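Local coordinates for protein peptidase M42 (Thaumarchaeota archaeon SCGC AB-539-E09, PDB 5DS0) that probably removes amino-terminal residues from peptides as a dodecameric, two-metal aminopeptidase of the M42 (TET) family, with cobalt bound in the crystal, at residues Gly47-Ile52 against Gly208-Gln213; Pro59-Ala64 against His202-Tyr207; Val227-Val232 against Met307-Cys312; Asp266-Pro271 against Gly298-Gly303; Gln273-Phe278 against Pro313-Thr318. All blocks are in the same frame, centred on the assembly; numbering follows the deposited sequence.

Contacts 1 and 2 are buried strand pairings that share strand 205-211: its later half runs antiparallel to Gly47-Ile52 and its earlier half parallel to Pro59-Ala64, and a backbone bond from Ser209 N to Met63 O joins the two. Contact 5 is also buried but purely apolar, a helix laid on the strand that begins at Ser314. Contacts 3 and 4 are partly buried and built on loops; the first combines a charge pair with a thiol against proline, the second turns on a serine hydroxyl, fixed by an aspartate of its own loop, that receives a backbone amide near the cobalt site. Contacts 3, 4 and 5 all touch one and the same neighbouring subunit, and contact 4 meets contact 1 where Thr211 OG1 bonds Asp301 OD2.

Contact 1: residues Gly47-Ile52 against Gly208-Gln213; sequences GSVTFI and GSATVQ
Val49 pairs with Ala210, and Phe51 with Gly208, in an antiparallel arrangement within the central mixed sheet of the M42 catalytic domain. The backbone bonds come first: Ala210 N reaches Val49 O at 2.8 Å, and its return, Val49 N to Ala210 O, is weak. Further along, Phe51 N to Gly208 O and Gly208 N to Phe51 O, each 2.7 Å, close a tighter ring. Between them Thr50 and Ser209 form the non-hydrogen-bonded pair, with CA atoms 4.0 Å apart.

On the face that carries this pair, Thr50 OG1 and Ser209 OG lie 2.9 Å apart in a hydroxyl-hydroxyl hydrogen bond, and both side chains touch Thr224 of helix 219-228. Thr50 OG1 swings beside its own backbone N (chi1 -52°), while Ser209 OG lies beside its carbonyl carbon (chi1 -167°), which turns the two hydroxyls toward each other. On the other face Val49 CG2 lies loosely against Ala210 CB, and helix 24-34 covers Val49 through Asn27 and Lys31.

Past the strand pairing, Ser48 OG accepts from Val212 N at 3.3 Å and also bonds Asp44. One methyl of Val212, CG2, rests 3.4 Å from this same Ser48 OG, while the other, CG1, meets Gly47 O.

Contact 2: residues Pro59-Ala64 against His202-Tyr207; sequences PRILMA and HPNTVY
Pro59-Ala64 and His202-Tyr207 run parallel, their strand axes 24° apart, and four backbone bonds alternate between them: Thr205 N to Pro59 O, Ile61 N to Thr205 O, Tyr207 N to Ile61 O and Met63 N to Tyr207 O. The third is the shortest at 2.7 Å and almost straight.

Tyr207 and Arg60 share one face of the sheet. The extended arginine chain passes the CE1 side of the phenol, with CD 3.7 Å from Tyr207 CE1, and carries its guanidinium under the hydroxyl. Tyr207 OH therefore sits over one guanidinium face, off toward the rim, with the two planes 28° apart; it is 3.4 Å from Arg60 NE, but the angle is too poor for a hydrogen bond. Arg60 NH1 instead bonds Val228 O. These are neighbouring parallel strands of the central sheet in the alpha/beta catalytic domain, and helix 333-349, joined over Met63 by helix 179-197, covers the face bearing Val206 and Met63. There the selenomethionine bends at its last torsion, bringing Met63 CE to 3.8 Å from Val206 CG1.

At the strand entrance Asn204 CB packs 3.3 Å from Pro59 O, and its amide carbon lies against Ile61 CG1. Asn204 ND2 is held by the carbonyls of Ile347 and Leu350, and His202 ND1 is shared between Asn204 O and Asn204 OD1, both bonds well bent.

Contact 3: residues Val227-Val232 against Met307-Cys312; sequences VVDPDV and MNRAGC
Asp229 OD1 and Arg309 NH1 form the polar pairing of this contact, a salt bridge of 3.6 Å that rests on charge alone. The oxygen stands well out of the guanidinium plane, and the carboxylate and guanidinium planes are 38° apart. Arg309 instead lays one face over Asp229, whose CB is 3.6 Å above that plane and displaced toward its rim. The aspartate carries its carboxylate past the arginine, where OD1 also comes 3.6 Å from Arg309 CD. The N-H groups look past Asp229 to the end of helix 219-228: NH2 donates to His226 O, and NH1 makes a weak bond to Ala225 O.

Next to the charge pair is uncharged packing: Cys312 SG lies against Pro230 CG at 3.9 Å, close also to Pro230 O (3.6 Å) and Val232 CA (3.7 Å). Asn308 OD1 approaches Pro230 CD along the same flank.

Asn308-Gly311 is a type II' beta turn closed by Gly311 N to Asn308 O, and Arg309 at its second position reaches back to the helix. The contact thus joins the exit of helix 219-228, just before strand 232-240, to the loop between helix 302-305 and strand 314-322, while Ala310 packs on Val227 of a neighbouring subunit.

Contact 4: residues Asp266-Pro271 against Gly298-Gly303; sequences DRSMIP and GGTDAG
Ser268 and the backbone of Gly299-Gly303 meet beside the metal site, in a contact where the loop after strand 265-266 packs against the glycine-rich approach and first residues of helix 302-305. Its main bond runs from Thr300 N to Ser268 OG at 3.2 Å. That hydroxyl in turn donates to Asp266 OD1 at 2.6 Å, on the syn lone pair of the carboxylate. The same oxygen accepts Ser268 N at 2.7 Å, nearly in line with its C-O bond, which makes an Asx turn. Two sound bonds on one oxygen would hold the carboxylate in place, and through it the serine hydroxyl. Ser268 OG lies between its backbone N and carbonyl carbon (chi1 76°), a rotation that lets it receive the amide of Thr300 while giving its proton to Asp266.

Glycines allow the close approach: Ser268 CB is 3.7 Å from both Gly299 CA and Gly303 CA. Arg267 N makes a weak bond to Gly298 O, and the Arg267 guanidinium lies loosely, one face over Gly298 and offset toward the rim. Where the loop faces strand 314-322, the bent Met269 chain brings both SE and CE to 3.8 Å from Ala302 CB.

Thr300 OG1 takes a weak capping bond from Ala302 N at the entry to helix 302-305. The side chain of Thr300 is about 6 Å from a bound cobalt ion and touches Glu237 of strand 232-240, a cobalt ligand, while Met269 and Ala302 both pack on Val316 of strand 314-322.

Contact 5: residues Gln273-Phe278 against Pro313-Thr318; sequences QPLKEF and PSVVIT
Leu275 pushes one methyl, CD2, against the start of the strand. It rests 3.6 Å from Ser314 C and 3.8 Å from Pro313 C, so much of its contact is with flat peptide groups and not only with side chains. Beside it Val315 CB stands 3.9 Å from Leu275 CD2 and 4.1 Å from Leu275 CG, the two side chains meeting at a slant. Pro313 CB is a looser neighbour, 4.4 Å from Leu275 CD2. A further light touch comes from Val315 CG2, which lies against the backbone of Lys276 at its CA.

The leucine reaches this place because CG is trans to the amide nitrogen (chi1 175°), which directs the branch off the helix and onto the strand. Val232 of the adjoining strand also touches Leu275, and Leu234 and Leu262 pack on Val315, so the pair belongs to a wider apolar layer. The Lys276 amine leads away from the strand, and its NZ donates to Gln273 OE1 at 3.0 Å, within the helix. Leu275 N is bonded by Asn272 OD1 at the helix start.

The axes of helix segment 273-278 and strand segment 314-318 approach to 8.0 Å at 39°, so that helix 273-285 covers a face of the central mixed sheet, as in the alpha/beta catalytic domain of M42 aminopeptidases.

Contact 1: residues Gly47-Ile52 against Gly208-Gln213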
# COMPACT_ATOMS: atom_id res chain seq x y z
N GLY C 47 -0.80 31.53 -40.04
CA GLY C 47 -0.90 32.81 -39.36
C GLY C 47 0.43 33.43 -38.92
O GLY C 47 0.42 34.49 -38.31
N SER C 48 1.56 32.77 -39.20
CA SER C 48 2.87 33.35 -38.90
C SER C 48 3.13 34.51 -39.83
O SER C 48 2.96 34.37 -41.04
CB SER C 48 4.01 32.34 -39.09
OG SER C 48 3.75 31.11 -38.46
N VAL C 49 3.52 35.65 -39.27
CA VAL C 49 4.00 36.75 -40.10
C VAL C 49 5.53 36.88 -39.94
O VAL C 49 6.09 36.70 -38.86
CB VAL C 49 3.29 38.12 -39.88
CG1 VAL C 49 1.76 38.07 -39.71
CG2 VAL C 49 3.85 38.77 -38.66
N THR C 50 6.18 37.22 -41.05
CA THR C 50 7.62 37.25 -41.15
C THR C 50 8.05 38.56 -41.82
O THR C 50 7.55 38.92 -42.88
CB THR C 50 8.12 36.05 -41.98
OG1 THR C 50 7.58 34.82 -41.46
CG2 THR C 50 9.65 35.97 -41.98
N PHE C 51 9.01 39.25 -41.21
CA PHE C 51 9.47 40.54 -41.67
C PHE C 51 10.85 40.42 -42.25
O PHE C 51 11.75 39.90 -41.60
CB PHE C 51 9.52 41.50 -40.48
CG PHE C 51 8.23 41.58 -39.74
CD1 PHE C 51 7.17 42.30 -40.28
CD2 PHE C 51 8.05 40.94 -38.54
CE1 PHE C 51 5.96 42.38 -39.62
CE2 PHE C 51 6.85 41.02 -37.86
CZ PHE C 51 5.80 41.75 -38.40
N ILE C 52 11.02 40.93 -43.46
CA ILE C 52 12.28 40.80 -44.19
C ILE C 52 13.04 42.11 -44.20
O ILE C 52 12.50 43.16 -44.56
CB ILE C 52 12.05 40.34 -45.63
CG1 ILE C 52 11.22 39.05 -45.63
CG2 ILE C 52 13.38 40.12 -46.34
CD1 ILE C 52 10.75 38.61 -47.01
N GLY C 208 12.77 37.94 -40.02
CA GLY C 208 12.35 37.98 -38.62
C GLY C 208 10.93 37.50 -38.51
O GLY C 208 10.01 38.18 -38.93
N SER C 209 10.74 36.36 -37.88
CA SER C 209 9.47 35.69 -37.95
C SER C 209 8.76 35.55 -36.61
O SER C 209 9.32 35.06 -35.64
CB SER C 209 9.66 34.33 -38.58
OG SER C 209 8.41 33.79 -38.92
N ALA C 210 7.50 35.98 -36.58
CA ALA C 210 6.63 35.80 -35.42
C ALA C 210 5.75 34.57 -35.64
O ALA C 210 4.64 34.67 -36.16
CB ALA C 210 5.78 37.04 -35.23
N THR C 211 6.26 33.41 -35.25
CA THR C 211 5.62 32.15 -35.56
C THR C 211 4.39 31.90 -34.70
O THR C 211 4.25 32.47 -33.62
CB THR C 211 6.61 30.98 -35.36
OG1 THR C 211 7.37 31.18 -34.16
CG2 THR C 211 7.56 30.89 -36.52
N VAL C 212 3.53 31.02 -35.19
CA VAL C 212 2.32 30.62 -34.46
C VAL C 212 2.38 29.16 -34.05
O VAL C 212 3.17 28.38 -34.57
CB VAL C 212 1.03 30.87 -35.29
CG1 VAL C 212 0.86 32.36 -35.55
CG2 VAL C 212 1.04 30.08 -36.60
N GLN C 213 1.53 28.81 -33.10
CA GLN C 213 1.33 27.43 -32.68
C GLN C 213 2.59 26.65 -32.27
O GLN C 213 2.66 25.45 -32.51
CB GLN C 213 0.57 26.67 -33.79
CG GLN C 213 -0.84 27.20 -33.99
CD GLN C 213 -1.69 26.34 -34.90
OE1 GLN C 213 -1.77 25.12 -34.75
NE2 GLN C 213 -2.36 26.98 -35.82

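Contact 2: residues Pro59-Ala64 against His202-Tyr207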
# COMPACT_ATOMS: atom_id res chain seq x y z
N PRO C 59 23.43 34.71 -47.51
CA PRO C 59 22.60 33.70 -46.83
C PRO C 59 21.33 34.27 -46.24
O PRO C 59 21.28 35.46 -45.91
CB PRO C 59 23.51 33.22 -45.70
CG PRO C 59 24.35 34.40 -45.37
CD PRO C 59 24.52 35.20 -46.64
N ARG C 60 20.32 33.43 -46.11
CA ARG C 60 19.08 33.82 -45.45
C ARG C 60 19.15 33.44 -43.97
O ARG C 60 19.30 32.26 -43.63
CB ARG C 60 17.89 33.13 -46.10
CG ARG C 60 17.68 33.50 -47.55
CD ARG C 60 16.40 32.89 -48.09
NE ARG C 60 16.23 33.19 -49.52
CZ ARG C 60 15.17 32.83 -50.24
NH1 ARG C 60 14.16 32.16 -49.70
NH2 ARG C 60 15.11 33.16 -51.52
N ILE C 61 19.05 34.46 -43.11
CA ILE C 61 19.01 34.27 -41.66
C ILE C 61 17.56 34.28 -41.20
O ILE C 61 16.85 35.25 -41.42
CB ILE C 61 19.70 35.41 -40.87
CG1 ILE C 61 21.00 35.89 -41.52
CG2 ILE C 61 19.98 34.97 -39.46
CD1 ILE C 61 22.04 34.83 -41.70
N LEU C 62 17.13 33.21 -40.55
CA LEU C 62 15.80 33.17 -39.97
C LEU C 62 15.90 33.38 -38.47
O LEU C 62 16.55 32.59 -37.78
CB LEU C 62 15.12 31.84 -40.28
CG LEU C 62 13.77 31.58 -39.62
CD1 LEU C 62 12.80 32.73 -39.84
CD2 LEU C 62 13.16 30.30 -40.14
N MSE C 63 15.26 34.43 -37.97
CA MSE C 63 15.07 34.60 -36.54
C MSE C 63 13.63 34.35 -36.24
O MSE C 63 12.76 34.89 -36.91
CB MSE C 63 15.34 36.01 -36.09
CG MSE C 63 16.81 36.36 -36.17
SE MSE C 63 17.08 37.97 -35.06
CE MSE C 63 16.31 39.33 -36.27
N ALA C 64 13.35 33.55 -35.22
CA ALA C 64 11.97 33.19 -34.92
C ALA C 64 11.67 33.29 -33.45
O ALA C 64 12.47 32.86 -32.62
CB ALA C 64 11.70 31.78 -35.40
N HIS C 202 24.48 44.56 -43.08
CA HIS C 202 24.57 43.14 -42.82
C HIS C 202 24.65 42.35 -44.11
O HIS C 202 23.80 42.49 -44.98
CB HIS C 202 23.38 42.66 -41.97
CG HIS C 202 22.05 43.10 -42.49
ND1 HIS C 202 21.35 42.37 -43.42
CD2 HIS C 202 21.30 44.19 -42.21
CE1 HIS C 202 20.22 43.00 -43.70
NE2 HIS C 202 20.16 44.11 -42.97
N PRO C 203 25.66 41.48 -44.25
CA PRO C 203 25.95 40.78 -45.50
C PRO C 203 25.01 39.60 -45.77
O PRO C 203 25.47 38.48 -46.04
CB PRO C 203 27.38 40.27 -45.28
CG PRO C 203 27.43 40.01 -43.82
CD PRO C 203 26.58 41.07 -43.17
N ASN C 204 23.71 39.87 -45.73
CA ASN C 204 22.71 38.81 -45.72
C ASN C 204 21.31 39.39 -45.71
O ASN C 204 21.11 40.59 -45.52
CB ASN C 204 22.89 37.93 -44.48
CG ASN C 204 22.96 38.74 -43.18
OD1 ASN C 204 22.14 39.63 -42.96
ND2 ASN C 204 23.94 38.43 -42.33
N THR C 205 20.34 38.51 -45.90
CA THR C 205 18.93 38.87 -45.80
C THR C 205 18.38 38.25 -44.53
O THR C 205 18.58 37.07 -44.26
CB THR C 205 18.14 38.40 -47.04
OG1 THR C 205 18.63 39.09 -48.21
CG2 THR C 205 16.67 38.69 -46.89
N VAL C 206 17.68 39.07 -43.75
CA VAL C 206 17.18 38.66 -42.45
C VAL C 206 15.68 38.47 -42.49
O VAL C 206 14.95 39.38 -42.83
CB VAL C 206 17.53 39.72 -41.39
CG1 VAL C 206 16.86 39.42 -40.06
CG2 VAL C 206 19.04 39.80 -41.20
N TYR C 207 15.23 37.28 -42.10
CA TYR C 207 13.81 36.99 -42.00
C TYR C 207 13.45 36.92 -40.52
O TYR C 207 13.79 35.96 -39.84
CB TYR C 207 13.47 35.67 -42.69
CG TYR C 207 13.65 35.68 -44.19
CD1 TYR C 207 14.92 35.73 -44.77
CD2 TYR C 207 12.54 35.60 -45.04
CE1 TYR C 207 15.08 35.72 -46.15
CE2 TYR C 207 12.69 35.60 -46.42
CZ TYR C 207 13.96 35.66 -46.98
OH TYR C 207 14.11 35.64 -48.34

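Contact 3: residues Val227-Val232 against Met307-Cys312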
# COMPACT_ATOMS: atom_id res chain seq x y z
N VAL C 227 8.49 28.27 -46.16
CA VAL C 227 8.36 29.51 -46.92
C VAL C 227 9.72 30.20 -47.13
O VAL C 227 10.01 30.67 -48.22
CB VAL C 227 7.37 30.48 -46.23
CG1 VAL C 227 7.49 31.89 -46.81
CG2 VAL C 227 5.95 29.96 -46.35
N VAL C 228 10.56 30.21 -46.09
CA VAL C 228 11.78 31.02 -46.09
C VAL C 228 12.99 30.34 -46.73
O VAL C 228 13.78 31.02 -47.39
CB VAL C 228 12.14 31.44 -44.66
CG1 VAL C 228 13.47 32.16 -44.63
CG2 VAL C 228 11.05 32.32 -44.09
N ASP C 229 13.14 29.02 -46.56
CA ASP C 229 14.34 28.28 -47.05
C ASP C 229 15.61 28.90 -46.45
O ASP C 229 16.47 29.39 -47.17
CB ASP C 229 14.39 28.25 -48.60
CG ASP C 229 15.49 27.31 -49.16
OD1 ASP C 229 16.02 26.46 -48.41
OD2 ASP C 229 15.81 27.44 -50.37
N PRO C 230 15.72 28.87 -45.12
CA PRO C 230 16.83 29.54 -44.46
C PRO C 230 18.15 28.78 -44.55
O PRO C 230 18.16 27.55 -44.59
CB PRO C 230 16.37 29.60 -43.00
CG PRO C 230 15.55 28.36 -42.84
CD PRO C 230 14.86 28.16 -44.15
N ASP C 231 19.25 29.53 -44.54
CA ASP C 231 20.60 28.96 -44.53
C ASP C 231 21.17 28.84 -43.11
O ASP C 231 22.08 28.03 -42.87
CB ASP C 231 21.52 29.80 -45.42
CG ASP C 231 21.11 29.77 -46.87
OD1 ASP C 231 21.19 28.70 -47.49
OD2 ASP C 231 20.66 30.83 -47.39
N VAL C 232 20.67 29.65 -42.20
CA VAL C 232 21.02 29.57 -40.79
C VAL C 232 19.86 30.14 -39.97
O VAL C 232 19.18 31.06 -40.42
CB VAL C 232 22.33 30.35 -40.50
CG1 VAL C 232 22.24 31.77 -41.00
CG2 VAL C 232 22.66 30.35 -39.01
N MSE C 307 15.46 21.05 -39.44
CA MSE C 307 15.15 19.86 -40.21
C MSE C 307 14.54 20.18 -41.54
O MSE C 307 14.14 19.27 -42.29
CB MSE C 307 14.09 19.07 -39.42
CG MSE C 307 14.37 17.58 -39.51
SE MSE C 307 14.95 17.10 -37.71
CE MSE C 307 13.14 16.66 -37.02
N ASN C 308 14.47 21.46 -41.87
CA ASN C 308 13.90 21.90 -43.13
C ASN C 308 14.76 21.50 -44.33
O ASN C 308 15.97 21.73 -44.33
CB ASN C 308 13.72 23.41 -43.12
CG ASN C 308 13.09 23.93 -44.39
OD1 ASN C 308 13.76 24.56 -45.20
ND2 ASN C 308 11.81 23.65 -44.58
N ARG C 309 14.12 20.88 -45.32
CA ARG C 309 14.79 20.44 -46.54
C ARG C 309 16.01 19.55 -46.22
O ARG C 309 15.84 18.44 -45.71
CB ARG C 309 15.12 21.64 -47.45
CG ARG C 309 13.93 22.15 -48.26
CD ARG C 309 14.22 23.39 -49.09
NE ARG C 309 13.00 24.15 -49.40
CZ ARG C 309 12.37 25.00 -48.58
NH1 ARG C 309 12.84 25.25 -47.36
NH2 ARG C 309 11.27 25.61 -48.98
N ALA C 310 17.23 20.04 -46.49
CA ALA C 310 18.46 19.28 -46.30
C ALA C 310 19.10 19.57 -44.94
O ALA C 310 20.17 19.04 -44.61
CB ALA C 310 19.45 19.60 -47.42
N GLY C 311 18.43 20.40 -44.16
CA GLY C 311 18.93 20.77 -42.85
C GLY C 311 19.27 22.24 -42.84
O GLY C 311 19.47 22.86 -43.89
N CYS C 312 19.33 22.80 -41.65
CA CYS C 312 19.66 24.20 -41.49
C CYS C 312 20.35 24.37 -40.15
O CYS C 312 19.76 24.06 -39.12
CB CYS C 312 18.38 25.03 -41.52
SG CYS C 312 18.63 26.76 -41.08

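Contact 4: residues Asp266-Pro271 against Gly298-Gly303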
# COMPACT_ATOMS: atom_id res chain seq x y z
N ASP C 266 18.88 20.40 -26.32
CA ASP C 266 17.51 20.24 -25.88
C ASP C 266 16.89 19.03 -26.57
O ASP C 266 17.48 18.45 -27.49
CB ASP C 266 16.69 21.55 -26.02
CG ASP C 266 16.28 21.89 -27.47
OD1 ASP C 266 15.47 21.13 -28.02
OD2 ASP C 266 16.71 22.94 -28.04
N ARG C 267 15.73 18.61 -26.08
CA ARG C 267 15.06 17.40 -26.55
C ARG C 267 14.75 17.46 -28.05
O ARG C 267 14.72 16.43 -28.71
CB ARG C 267 13.78 17.18 -25.72
CG ARG C 267 13.05 15.85 -25.95
CD ARG C 267 11.70 15.74 -25.18
NE ARG C 267 10.83 16.86 -25.56
CZ ARG C 267 9.65 17.16 -25.01
NH1 ARG C 267 9.16 16.43 -24.01
NH2 ARG C 267 8.96 18.21 -25.45
N SER C 268 14.52 18.66 -28.59
CA SER C 268 14.17 18.84 -30.00
C SER C 268 15.35 19.05 -30.96
O SER C 268 15.19 18.90 -32.17
CB SER C 268 13.16 20.01 -30.16
OG SER C 268 13.78 21.28 -30.02
N MSE C 269 16.52 19.40 -30.43
CA MSE C 269 17.69 19.64 -31.26
C MSE C 269 19.01 19.68 -30.51
O MSE C 269 19.10 20.24 -29.42
CB MSE C 269 17.51 21.00 -31.94
CG MSE C 269 18.74 21.35 -32.78
SE MSE C 269 18.58 23.13 -33.61
CE MSE C 269 19.04 24.25 -32.04
N ILE C 270 20.04 19.10 -31.13
CA ILE C 270 21.43 19.33 -30.75
C ILE C 270 22.02 20.36 -31.70
O ILE C 270 22.10 20.12 -32.91
CB ILE C 270 22.27 18.05 -30.85
CG1 ILE C 270 21.67 16.96 -29.96
CG2 ILE C 270 23.72 18.33 -30.44
CD1 ILE C 270 21.75 15.58 -30.56
N PRO C 271 22.42 21.52 -31.19
CA PRO C 271 22.77 22.59 -32.13
C PRO C 271 23.97 22.24 -33.01
O PRO C 271 24.79 21.42 -32.61
CB PRO C 271 23.09 23.78 -31.21
CG PRO C 271 23.44 23.16 -29.90
CD PRO C 271 22.61 21.93 -29.79
N GLY C 298 12.44 19.87 -22.94
CA GLY C 298 11.62 20.86 -23.64
C GLY C 298 12.14 21.03 -25.04
O GLY C 298 13.27 20.64 -25.35
N GLY C 299 11.32 21.62 -25.91
CA GLY C 299 11.72 21.88 -27.29
C GLY C 299 11.44 23.30 -27.74
O GLY C 299 10.85 24.08 -26.98
N THR C 300 11.81 23.60 -28.98
CA THR C 300 11.72 24.95 -29.55
C THR C 300 11.33 24.90 -31.02
O THR C 300 11.39 23.85 -31.64
CB THR C 300 13.07 25.67 -29.47
OG1 THR C 300 14.08 24.87 -30.09
CG2 THR C 300 13.44 25.91 -28.03
N ASP C 301 10.96 26.06 -31.57
CA ASP C 301 10.75 26.18 -33.01
C ASP C 301 11.93 25.57 -33.80
O ASP C 301 11.75 25.06 -34.91
CB ASP C 301 10.62 27.66 -33.44
CG ASP C 301 9.28 28.31 -33.04
OD1 ASP C 301 8.21 27.64 -33.12
OD2 ASP C 301 9.35 29.51 -32.67
N ALA C 302 13.14 25.64 -33.22
CA ALA C 302 14.34 25.11 -33.88
C ALA C 302 14.24 23.62 -34.19
O ALA C 302 14.84 23.15 -35.16
CB ALA C 302 15.56 25.37 -33.02
N GLY C 303 13.49 22.90 -33.37
CA GLY C 303 13.25 21.48 -33.58
C GLY C 303 12.74 21.16 -34.97
O GLY C 303 13.06 20.10 -35.50

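Contact 5: residues Gln273-Phe278 against Pro313-Thr318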
# COMPACT_ATOMS: atom_id res chain seq x y z
N GLN C 273 27.51 22.63 -34.11
CA GLN C 273 28.60 22.94 -33.19
C GLN C 273 29.44 24.16 -33.61
O GLN C 273 29.72 25.02 -32.78
CB GLN C 273 29.45 21.71 -32.93
CG GLN C 273 28.72 20.65 -32.12
CD GLN C 273 28.34 21.14 -30.73
OE1 GLN C 273 29.20 21.40 -29.90
NE2 GLN C 273 27.04 21.25 -30.47
N PRO C 274 29.85 24.24 -34.89
CA PRO C 274 30.48 25.47 -35.37
C PRO C 274 29.69 26.75 -35.07
O PRO C 274 30.27 27.75 -34.67
CB PRO C 274 30.57 25.24 -36.88
CG PRO C 274 30.73 23.77 -37.00
CD PRO C 274 29.95 23.16 -35.89
N LEU C 275 28.37 26.70 -35.28
CA LEU C 275 27.51 27.85 -35.03
C LEU C 275 27.46 28.17 -33.54
O LEU C 275 27.47 29.34 -33.16
CB LEU C 275 26.10 27.61 -35.55
CG LEU C 275 25.04 28.69 -35.24
CD1 LEU C 275 25.48 30.07 -35.70
CD2 LEU C 275 23.70 28.33 -35.87
N LYS C 276 27.42 27.14 -32.70
CA LYS C 276 27.46 27.35 -31.26
C LYS C 276 28.73 28.09 -30.86
O LYS C 276 28.68 29.06 -30.11
CB LYS C 276 27.39 26.01 -30.50
CG LYS C 276 27.37 26.16 -28.99
CD LYS C 276 27.58 24.84 -28.27
CE LYS C 276 29.06 24.46 -28.17
NZ LYS C 276 29.21 23.14 -27.50
N GLU C 277 29.88 27.62 -31.36
CA GLU C 277 31.15 28.23 -31.03
C GLU C 277 31.19 29.67 -31.52
O GLU C 277 31.73 30.56 -30.84
CB GLU C 277 32.33 27.41 -31.60
CG GLU C 277 32.48 25.99 -31.06
CD GLU C 277 32.50 25.89 -29.52
OE1 GLU C 277 32.91 26.86 -28.81
OE2 GLU C 277 32.11 24.80 -28.99
N PHE C 278 30.61 29.90 -32.68
CA PHE C 278 30.54 31.22 -33.27
C PHE C 278 29.82 32.21 -32.36
O PHE C 278 30.33 33.29 -32.07
CB PHE C 278 29.83 31.12 -34.62
CG PHE C 278 29.53 32.45 -35.28
CD1 PHE C 278 30.53 33.13 -35.97
CD2 PHE C 278 28.25 32.99 -35.23
CE1 PHE C 278 30.25 34.34 -36.59
CE2 PHE C 278 27.97 34.20 -35.85
CZ PHE C 278 28.97 34.87 -36.53
N PRO C 313 21.61 24.83 -40.15
CA PRO C 313 22.28 25.04 -38.87
C PRO C 313 21.52 26.05 -38.02
O PRO C 313 21.17 27.13 -38.50
CB PRO C 313 23.66 25.59 -39.26
CG PRO C 313 23.78 25.38 -40.71
CD PRO C 313 22.40 25.32 -41.27
N SER C 314 21.26 25.70 -36.77
CA SER C 314 20.45 26.53 -35.90
C SER C 314 20.95 26.51 -34.49
O SER C 314 21.65 25.59 -34.07
CB SER C 314 18.99 26.06 -35.91
OG SER C 314 18.55 25.81 -37.23
N VAL C 315 20.57 27.54 -33.75
CA VAL C 315 20.94 27.66 -32.36
C VAL C 315 19.82 28.39 -31.63
O VAL C 315 19.17 29.23 -32.21
CB VAL C 315 22.31 28.38 -32.25
CG1 VAL C 315 22.15 29.89 -32.23
CG2 VAL C 315 23.06 27.90 -31.04
N VAL C 316 19.59 28.03 -30.38
CA VAL C 316 18.57 28.73 -29.58
C VAL C 316 19.21 29.69 -28.59
O VAL C 316 20.09 29.31 -27.83
CB VAL C 316 17.68 27.76 -28.78
CG1 VAL C 316 16.59 28.52 -28.06
CG2 VAL C 316 17.07 26.71 -29.69
N ILE C 317 18.75 30.93 -28.63
CA ILE C 317 19.22 31.97 -27.72
C ILE C 317 18.05 32.36 -26.85
O ILE C 317 16.96 32.58 -27.35
CB ILE C 317 19.71 33.18 -28.51
CG1 ILE C 317 20.99 32.80 -29.24
CG2 ILE C 317 19.96 34.34 -27.57
CD1 ILE C 317 21.41 33.77 -30.34
N THR C 318 18.28 32.49 -25.55
CA THR C 318 17.18 32.58 -24.59
C THR C 318 17.28 33.74 -23.63
O THR C 318 18.37 34.18 -23.29
CB THR C 318 17.10 31.31 -23.72
OG1 THR C 318 18.31 31.17 -22.97
CG2 THR C 318 16.90 30.08 -24.58